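Local structure of sporulation inhibitor of replication protein SirA (Bacillus subtilis, 4TPS) at residues 66-69 with 70-74; 73-77 with 78-82; 114-117 with 118-122. The protein inhibits the initiation of DNA replication during sporulation, probably by binding domain I of the initiator DnaA, and so helps to keep the cell diploid. One frame throughout, in Å; residues are numbered along the deposited sequence.

Contact 1. Residues 66-69 with 70-74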
loop_
_atom_site.group_PDB
_atom_site.type_symbol
_atom_site.label_atom_id
_atom_site.label_comp_id
_atom_site.label_asym_id
_atom_site.label_seq_id
_atom_site.Cartn_x
_atom_site.Cartn_y
_atom_site.Cartn_z
ATOM N N HIS A 66 13.322 -2.916 16.688
ATOM C CA HIS A 66 12.758 -1.789 17.405
ATOM C C HIS A 66 11.443 -2.207 18.094
ATOM O O HIS A 66 11.217 -1.913 19.253
ATOM C CB HIS A 66 12.569 -0.628 16.429
ATOM C CG HIS A 66 12.151 0.671 17.043
ATOM N ND1 HIS A 66 12.647 1.153 18.233
ATOM C CD2 HIS A 66 11.298 1.622 16.590
ATOM C CE1 HIS A 66 12.086 2.315 18.505
ATOM N NE2 HIS A 66 11.283 2.637 17.515
ATOM N N MET A 67 10.602 -2.907 17.353
ATOM C CA MET A 67 9.307 -3.385 17.919
ATOM C C MET A 67 9.562 -4.314 19.091
ATOM O O MET A 67 8.879 -4.202 20.108
ATOM C CB MET A 67 8.453 -4.042 16.852
ATOM C CG MET A 67 7.776 -3.096 15.908
ATOM S SD MET A 67 6.829 -1.804 16.747
ATOM C CE MET A 67 5.783 -2.811 17.716
ATOM N N HIS A 68 10.491 -5.278 18.936
ATOM C CA HIS A 68 10.767 -6.221 19.995
ATOM C C HIS A 68 11.147 -5.460 21.271
ATOM O O HIS A 68 10.657 -5.772 22.364
ATOM C CB HIS A 68 11.912 -7.142 19.675
ATOM C CG HIS A 68 11.569 -8.288 18.804
ATOM N ND1 HIS A 68 10.614 -9.211 19.138
ATOM C CD2 HIS A 68 12.140 -8.738 17.662
ATOM C CE1 HIS A 68 10.569 -10.160 18.221
ATOM N NE2 HIS A 68 11.494 -9.898 17.323
ATOM N N GLN A 69 12.043 -4.475 21.133
ATOM C CA GLN A 69 12.487 -3.720 22.290
ATOM C C GLN A 69 11.348 -2.987 22.981
ATOM O O GLN A 69 11.202 -3.044 24.215
ATOM C CB GLN A 69 13.596 -2.798 21.885
ATOM C CG GLN A 69 14.808 -3.599 21.399
ATOM C CD GLN A 69 15.904 -2.781 20.723
ATOM O OE1 GLN A 69 15.640 -1.773 20.060
ATOM N NE2 GLN A 69 17.162 -3.248 20.862
ATOM N N ARG A 70 10.560 -2.288 22.183
ATOM C CA ARG A 70 9.435 -1.547 22.715
ATOM C C ARG A 70 8.354 -2.418 23.349
ATOM O O ARG A 70 7.796 -2.071 24.436
ATOM C CB ARG A 70 8.830 -0.656 21.610
ATOM C CG ARG A 70 9.730 0.467 21.132
ATOM C CD ARG A 70 9.884 1.515 22.229
ATOM N NE ARG A 70 10.695 2.682 21.823
ATOM C CZ ARG A 70 10.218 3.816 21.318
ATOM N NH1 ARG A 70 8.915 4.010 21.137
ATOM N NH2 ARG A 70 11.069 4.800 21.008
ATOM N N LEU A 71 8.085 -3.538 22.714
ATOM C CA LEU A 71 7.117 -4.498 23.283
ATOM C C LEU A 71 7.581 -5.070 24.614
ATOM O O LEU A 71 6.807 -5.128 25.583
ATOM C CB LEU A 71 6.851 -5.627 22.289
ATOM C CG LEU A 71 6.010 -5.218 21.063
ATOM C CD1 LEU A 71 6.199 -6.261 19.965
ATOM C CD2 LEU A 71 4.549 -5.062 21.436
ATOM N N LYS A 72 8.814 -5.525 24.674
ATOM C CA LYS A 72 9.305 -6.131 25.902
ATOM C C LYS A 72 9.323 -5.152 27.032
ATOM O O LYS A 72 9.028 -5.517 28.176
ATOM C CB LYS A 72 10.699 -6.673 25.714
ATOM C CG LYS A 72 10.759 -7.936 24.856
ATOM C CD LYS A 72 12.119 -8.602 25.035
ATOM C CE LYS A 72 12.685 -9.102 23.727
ATOM N NZ LYS A 72 11.634 -9.869 23.037
ATOM N N MET A 73 9.611 -3.887 26.750
ATOM C CA MET A 73 9.571 -2.869 27.802
ATOM C C MET A 73 8.158 -2.613 28.310
ATOM O O MET A 73 7.909 -2.572 29.525
ATOM C CB MET A 73 10.087 -1.546 27.278
ATOM C CG MET A 73 11.543 -1.480 27.073
ATOM S SD MET A 73 11.686 0.077 26.215
ATOM C CE MET A 73 13.277 -0.261 25.487
ATOM N N ASN A 74 7.226 -2.440 27.394
ATOM C CA ASN A 74 5.863 -2.155 27.736
ATOM C C ASN A 74 5.104 -3.298 28.408
ATOM O O ASN A 74 4.239 -3.041 29.250
ATOM C CB ASN A 74 5.107 -1.744 26.510
ATOM C CG ASN A 74 3.874 -0.992 26.874
ATOM O OD1 ASN A 74 3.928 0.141 27.385
ATOM N ND2 ASN A 74 2.769 -1.615 26.701
#

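Contact 2. Residues 73-77 with 78-82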
loop_
_atom_site.group_PDB
_atom_site.type_symbol
_atom_site.label_atom_id
_atom_site.label_comp_id
_atom_site.label_asym_id
_atom_site.label_seq_id
_atom_site.Cartn_x
_atom_site.Cartn_y
_atom_site.Cartn_z
ATOM N N MET A 73 9.611 -3.887 26.750
ATOM C CA MET A 73 9.571 -2.869 27.802
ATOM C C MET A 73 8.158 -2.613 28.310
ATOM O O MET A 73 7.909 -2.572 29.525
ATOM C CB MET A 73 10.087 -1.546 27.278
ATOM C CG MET A 73 11.543 -1.480 27.073
ATOM S SD MET A 73 11.686 0.077 26.215
ATOM C CE MET A 73 13.277 -0.261 25.487
ATOM N N ASN A 74 7.226 -2.440 27.394
ATOM C CA ASN A 74 5.863 -2.155 27.736
ATOM C C ASN A 74 5.104 -3.298 28.408
ATOM O O ASN A 74 4.239 -3.041 29.250
ATOM C CB ASN A 74 5.107 -1.744 26.510
ATOM C CG ASN A 74 3.874 -0.992 26.874
ATOM O OD1 ASN A 74 3.928 0.141 27.385
ATOM N ND2 ASN A 74 2.769 -1.615 26.701
ATOM N N LEU A 75 5.410 -4.535 28.020
ATOM C CA LEU A 75 4.704 -5.711 28.550
ATOM C C LEU A 75 5.326 -6.306 29.834
ATOM O O LEU A 75 4.811 -7.274 30.372
ATOM C CB LEU A 75 4.600 -6.796 27.480
ATOM C CG LEU A 75 3.910 -6.368 26.201
ATOM C CD1 LEU A 75 3.922 -7.538 25.225
ATOM C CD2 LEU A 75 2.485 -5.917 26.446
ATOM N N ASN A 76 6.431 -5.742 30.306
ATOM C CA ASN A 76 7.145 -6.270 31.461
ATOM C C ASN A 76 6.158 -6.479 32.629
ATOM O O ASN A 76 5.276 -5.637 32.886
ATOM C CB ASN A 76 8.250 -5.278 31.826
ATOM C CG ASN A 76 9.132 -5.750 32.943
ATOM O OD1 ASN A 76 9.325 -5.024 33.904
ATOM N ND2 ASN A 76 9.680 -6.962 32.826
ATOM N N LYS A 77 6.226 -7.670 33.218
ATOM C CA LYS A 77 5.349 -8.081 34.338
ATOM C C LYS A 77 3.839 -8.144 34.014
ATOM O O LYS A 77 3.013 -8.294 34.879
ATOM C CB LYS A 77 5.629 -7.187 35.548
ATOM C CG LYS A 77 7.134 -7.093 35.888
ATOM C CD LYS A 77 7.469 -6.440 37.240
ATOM C CE LYS A 77 8.075 -5.045 37.129
ATOM N NZ LYS A 77 7.044 -4.101 36.604
ATOM N N THR A 78 3.491 -8.075 32.741
ATOM C CA THR A 78 2.144 -8.370 32.229
ATOM C C THR A 78 2.129 -9.885 32.002
ATOM O O THR A 78 3.179 -10.508 31.892
ATOM C CB THR A 78 1.948 -7.592 30.864
ATOM O OG1 THR A 78 1.586 -6.234 31.122
ATOM C CG2 THR A 78 0.905 -8.169 29.957
ATOM N N ASP A 79 0.951 -10.465 31.905
ATOM C CA ASP A 79 0.786 -11.842 31.468
ATOM C C ASP A 79 1.045 -11.848 29.958
ATOM O O ASP A 79 0.136 -11.654 29.188
ATOM C CB ASP A 79 -0.643 -12.352 31.754
ATOM C CG ASP A 79 -0.844 -12.886 33.193
ATOM O OD1 ASP A 79 -0.162 -13.852 33.645
ATOM O OD2 ASP A 79 -1.757 -12.395 33.862
ATOM N N TYR A 80 2.299 -12.062 29.551
ATOM C CA TYR A 80 2.623 -12.272 28.174
ATOM C C TYR A 80 3.617 -13.360 27.935
ATOM O O TYR A 80 4.413 -13.684 28.832
ATOM C CB TYR A 80 3.117 -10.951 27.566
ATOM C CG TYR A 80 4.574 -10.703 27.592
ATOM C CD1 TYR A 80 5.174 -10.123 28.713
ATOM C CD2 TYR A 80 5.399 -11.007 26.480
ATOM C CE1 TYR A 80 6.512 -9.852 28.709
ATOM C CE2 TYR A 80 6.741 -10.818 26.520
ATOM C CZ TYR A 80 7.308 -10.211 27.619
ATOM O OH TYR A 80 8.685 -9.958 27.653
ATOM N N ARG A 81 3.603 -13.891 26.683
ATOM C CA ARG A 81 4.713 -14.683 26.234
ATOM C C ARG A 81 5.029 -14.280 24.780
ATOM O O ARG A 81 4.204 -13.737 24.044
ATOM C CB ARG A 81 4.369 -16.171 26.247
ATOM C CG ARG A 81 4.053 -16.805 27.624
ATOM C CD ARG A 81 3.786 -18.319 27.504
ATOM N NE ARG A 81 3.380 -18.849 28.815
ATOM C CZ ARG A 81 2.160 -19.254 29.202
ATOM N NH1 ARG A 81 1.128 -19.368 28.359
ATOM N NH2 ARG A 81 2.022 -19.684 30.478
ATOM N N GLN A 82 6.230 -14.628 24.400
ATOM C CA GLN A 82 6.751 -14.367 23.079
ATOM C C GLN A 82 7.141 -15.704 22.455
ATOM O O GLN A 82 7.901 -16.488 23.082
ATOM C CB GLN A 82 7.999 -13.468 23.190
ATOM C CG GLN A 82 8.629 -13.145 21.866
ATOM C CD GLN A 82 10.015 -12.562 21.962
ATOM O OE1 GLN A 82 10.534 -12.254 23.054
ATOM N NE2 GLN A 82 10.645 -12.407 20.797
HETATM O O HOH W 1 3.695 -4.119 31.812
#

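Contact 3. Residues 114-117 with 118-122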
loop_
_atom_site.group_PDB
_atom_site.type_symbol
_atom_site.label_atom_id
_atom_site.label_comp_id
_atom_site.label_asym_id
_atom_site.label_seq_id
_atom_site.Cartn_x
_atom_site.Cartn_y
_atom_site.Cartn_z
ATOM N N ASP A 114 -12.221 -6.989 26.496
ATOM C CA ASP A 114 -12.192 -5.538 26.573
ATOM C C ASP A 114 -11.299 -4.988 25.455
ATOM O O ASP A 114 -10.274 -5.629 25.081
ATOM C CB ASP A 114 -11.661 -5.097 27.952
ATOM C CG ASP A 114 -12.706 -5.199 29.054
ATOM O OD1 ASP A 114 -13.833 -5.738 28.792
ATOM O OD2 ASP A 114 -12.400 -4.680 30.166
ATOM N N TYR A 115 -11.665 -3.828 24.908
ATOM C CA TYR A 115 -10.869 -3.144 23.881
ATOM C C TYR A 115 -9.492 -2.731 24.374
ATOM O O TYR A 115 -8.575 -2.427 23.549
ATOM C CB TYR A 115 -11.664 -1.922 23.359
ATOM C CG TYR A 115 -12.749 -2.282 22.358
ATOM C CD1 TYR A 115 -12.418 -2.844 21.130
ATOM C CD2 TYR A 115 -14.106 -2.028 22.616
ATOM C CE1 TYR A 115 -13.402 -3.149 20.194
ATOM C CE2 TYR A 115 -15.093 -2.338 21.672
ATOM C CZ TYR A 115 -14.727 -2.919 20.474
ATOM O OH TYR A 115 -15.656 -3.221 19.516
ATOM N N GLU A 116 -9.300 -2.754 25.687
ATOM C CA GLU A 116 -7.933 -2.647 26.240
ATOM C C GLU A 116 -6.922 -3.637 25.624
ATOM O O GLU A 116 -5.716 -3.342 25.574
ATOM C CB GLU A 116 -7.912 -2.787 27.770
ATOM C CG GLU A 116 -6.567 -2.439 28.356
ATOM C CD GLU A 116 -6.066 -1.008 27.997
ATOM O OE1 GLU A 116 -6.899 -0.062 27.964
ATOM O OE2 GLU A 116 -4.838 -0.821 27.739
ATOM N N ALA A 117 -7.414 -4.813 25.216
ATOM C CA ALA A 117 -6.544 -5.875 24.739
ATOM C C ALA A 117 -5.692 -5.425 23.528
ATOM O O ALA A 117 -4.477 -5.476 23.567
ATOM C CB ALA A 117 -7.359 -7.165 24.442
ATOM N N GLU A 118 -6.342 -4.989 22.471
ATOM C CA GLU A 118 -5.634 -4.481 21.290
ATOM C C GLU A 118 -4.972 -3.125 21.551
ATOM O O GLU A 118 -3.919 -2.828 20.971
ATOM C CB GLU A 118 -6.505 -4.411 20.003
ATOM C CG GLU A 118 -7.785 -3.608 20.070
ATOM C CD GLU A 118 -8.972 -4.496 20.383
ATOM O OE1 GLU A 118 -8.990 -5.044 21.519
ATOM O OE2 GLU A 118 -9.863 -4.641 19.522
ATOM N N THR A 119 -5.548 -2.354 22.484
ATOM C CA THR A 119 -5.057 -1.021 22.789
ATOM C C THR A 119 -3.623 -1.112 23.327
ATOM O O THR A 119 -2.816 -0.229 23.075
ATOM C CB THR A 119 -5.990 -0.319 23.789
ATOM O OG1 THR A 119 -7.259 -0.086 23.137
ATOM C CG2 THR A 119 -5.396 0.997 24.240
ATOM N N ILE A 120 -3.319 -2.156 24.091
ATOM C CA ILE A 120 -1.959 -2.320 24.600
ATOM C C ILE A 120 -0.929 -2.325 23.429
ATOM O O ILE A 120 0.101 -1.635 23.481
ATOM C CB ILE A 120 -1.839 -3.563 25.500
ATOM C CG1 ILE A 120 -2.514 -3.232 26.866
ATOM C CG2 ILE A 120 -0.404 -3.953 25.715
ATOM C CD1 ILE A 120 -2.609 -4.382 27.792
ATOM N N PHE A 121 -1.264 -3.061 22.371
ATOM C CA PHE A 121 -0.408 -3.114 21.197
ATOM C C PHE A 121 -0.450 -1.804 20.388
ATOM O O PHE A 121 0.587 -1.313 19.938
ATOM C CB PHE A 121 -0.763 -4.308 20.340
ATOM C CG PHE A 121 -0.437 -5.652 20.987
ATOM C CD1 PHE A 121 0.842 -5.955 21.361
ATOM C CD2 PHE A 121 -1.408 -6.610 21.140
ATOM C CE1 PHE A 121 1.182 -7.169 21.945
ATOM C CE2 PHE A 121 -1.103 -7.836 21.722
ATOM C CZ PHE A 121 0.198 -8.103 22.116
ATOM N N PHE A 122 -1.635 -1.233 20.229
ATOM C CA PHE A 122 -1.799 -0.008 19.446
ATOM C C PHE A 122 -1.023 1.109 20.107
ATOM O O PHE A 122 -0.495 1.978 19.412
ATOM C CB PHE A 122 -3.260 0.459 19.284
ATOM C CG PHE A 122 -4.146 -0.451 18.429
ATOM C CD1 PHE A 122 -3.628 -1.289 17.482
ATOM C CD2 PHE A 122 -5.541 -0.330 18.510
ATOM C CE1 PHE A 122 -4.441 -2.096 16.714
ATOM C CE2 PHE A 122 -6.364 -1.125 17.734
ATOM C CZ PHE A 122 -5.803 -1.974 16.787
#

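Contact 1. Residues 66-69 with 70-74
H66 turns its imidazole onto R70, one helical turn on: with CG anti to the backbone N (chi1 -173°), the ring runs beside the arginine chain. Its CE1 sits over one face of the R70 guanidinium, near the rim, 3.6 Å from R70 NE, while R70 CG lies over a face of the imidazole; the two planes are 70° apart, so this is no flat stack. Shortening R70 to an alanine would strip away CG and the guanidinium, and the H66 ring would probably lose its cover on that side and be less restrained in rotation. M67 is buried and curls back on itself, bringing CE within 4.1 Å of L71 CG. The same pair is tied through the backbone, L71 N to M67 O at 2.8 Å, and M67 and L71 both rest on F100 of strand 96-103. H68 and K72 run side by side, but H68 ND1 and K72 NZ stay 4.1 Å apart; both hydrogen-bond to the hydroxyl of Y87, and K72 NZ also to Q82 OE1. Q69 meets M73 mainly through its carbonyl, which accepts from M73 N at 3.1 Å. The four successive i to i+4 backbone bonds and side-chain pairs mark a regular alpha helix, 64-75, amphipathic here: M67 and L71 face the interior, M67 touching helix 116-128 as well, and Q69 and M73 the exposed side.

Contact 2. Residues 73-77 with 78-82
L75 and Y80 cross at a slant, the leucine lying over one face of the tyrosine ring. L75 CB makes a CH-pi contact, 3.9 Å from the Y80 ring centroid and 24° off the ring normal, displaced toward the CD1 rim; L75 CD1 sits above the same face near its CG end, 4.0 Å from Y80 CD2. The L75 carbonyl also nears the CD1 rim, its O 3.3 Å from Y80 CD1. That carbonyl is the acceptor of the turn: T78 N donates to L75 O at 2.8 Å, from a position tilted 34° out of the carbonyl plane. T78 sets OG1 beside its own backbone N (chi1 -82°), where the hydroxyl donates to a water at 3.1 Å from OG1. This water in turn donates to N74 O, linking N74 to T78 across the turn. Beyond the loop, L75 also packs on I120 of helix 116-128, and both L75 and Y80 touch I89 of strand 86-90. With K77 in a left-handed backbone conformation, residues L75 to T78 form a type II beta turn, here the tight connection by which helix 64-75 passes into edge strand 79-83 of the antiparallel sheet.

Contact 3. Residues 114-117 with 118-122
The Y115 ring meets E118 at its edge: E118 OE2 lies near the ring plane, 3.5 Å from Y115 CD1, and the carboxylate is turned 58° against the ring as the two side chains run alongside each other. E118 O lies over one face of the F122 ring, toward its rim, whereas the F121 ring has A117 O at a slant, 4.1 Å from F121 CD2. Y11 meets F122 edge-to-face, and F121 packs against F100. E118 reaches the tyrosine because its CG stands between the backbone N and the carbonyl carbon (chi1 56°) and the chain bends again at chi2. This brings E118 OE1 back over the first turn, 3.3 Å from Y115 O, an approach of two acceptors and not a hydrogen bond. The carboxylate is satisfied elsewhere, OE1 by a salt bridge to R9 and OE2 by the hydroxyl of Y11. Y115 O itself takes two donors from T119: the backbone N at 3.2 Å, and OG1 at 2.7 Å, which approaches from above the carbonyl plane. E116 crosses T119 and I120 at about a right angle, its OE2 3.5 Å from I120 CG1, and its carbonyl accepts from I120 N at 3.1 Å. The T119 hydroxyl thus adds a side-chain bond to a backbone bond already closing the first turn, fixing the rotation of T119. The buried E118 probably keeps its negative charge through the nearby arginine, and its two outside bonds tie the start of helix 116-128 to strand 9-16.

How the contacts relate
Contact 1 lies within helix 64-75 and contact 3 at the beginning of helix 116-128, both partly buried, while contact 2 is a surface turn carrying helix 64-75 into strand 79-83. Contacts 1 and 2 share M73 and N74, and H68 CE1 lies 3.4 Å from Q82 NE2 between them. The two helices meet through apolar side chains: L71 CD2 lies 3.8 Å from F121 CD1, and L75 CD2 3.6 Å from I120 CG2. Polar chemistry differs with position. Contact 1 sends its polar ends out to neighbouring strands, contact 2 combines a turn hydrogen bond, a leucine on a tyrosine face and a water, and contact 3 buries a glutamate paired with an arginine.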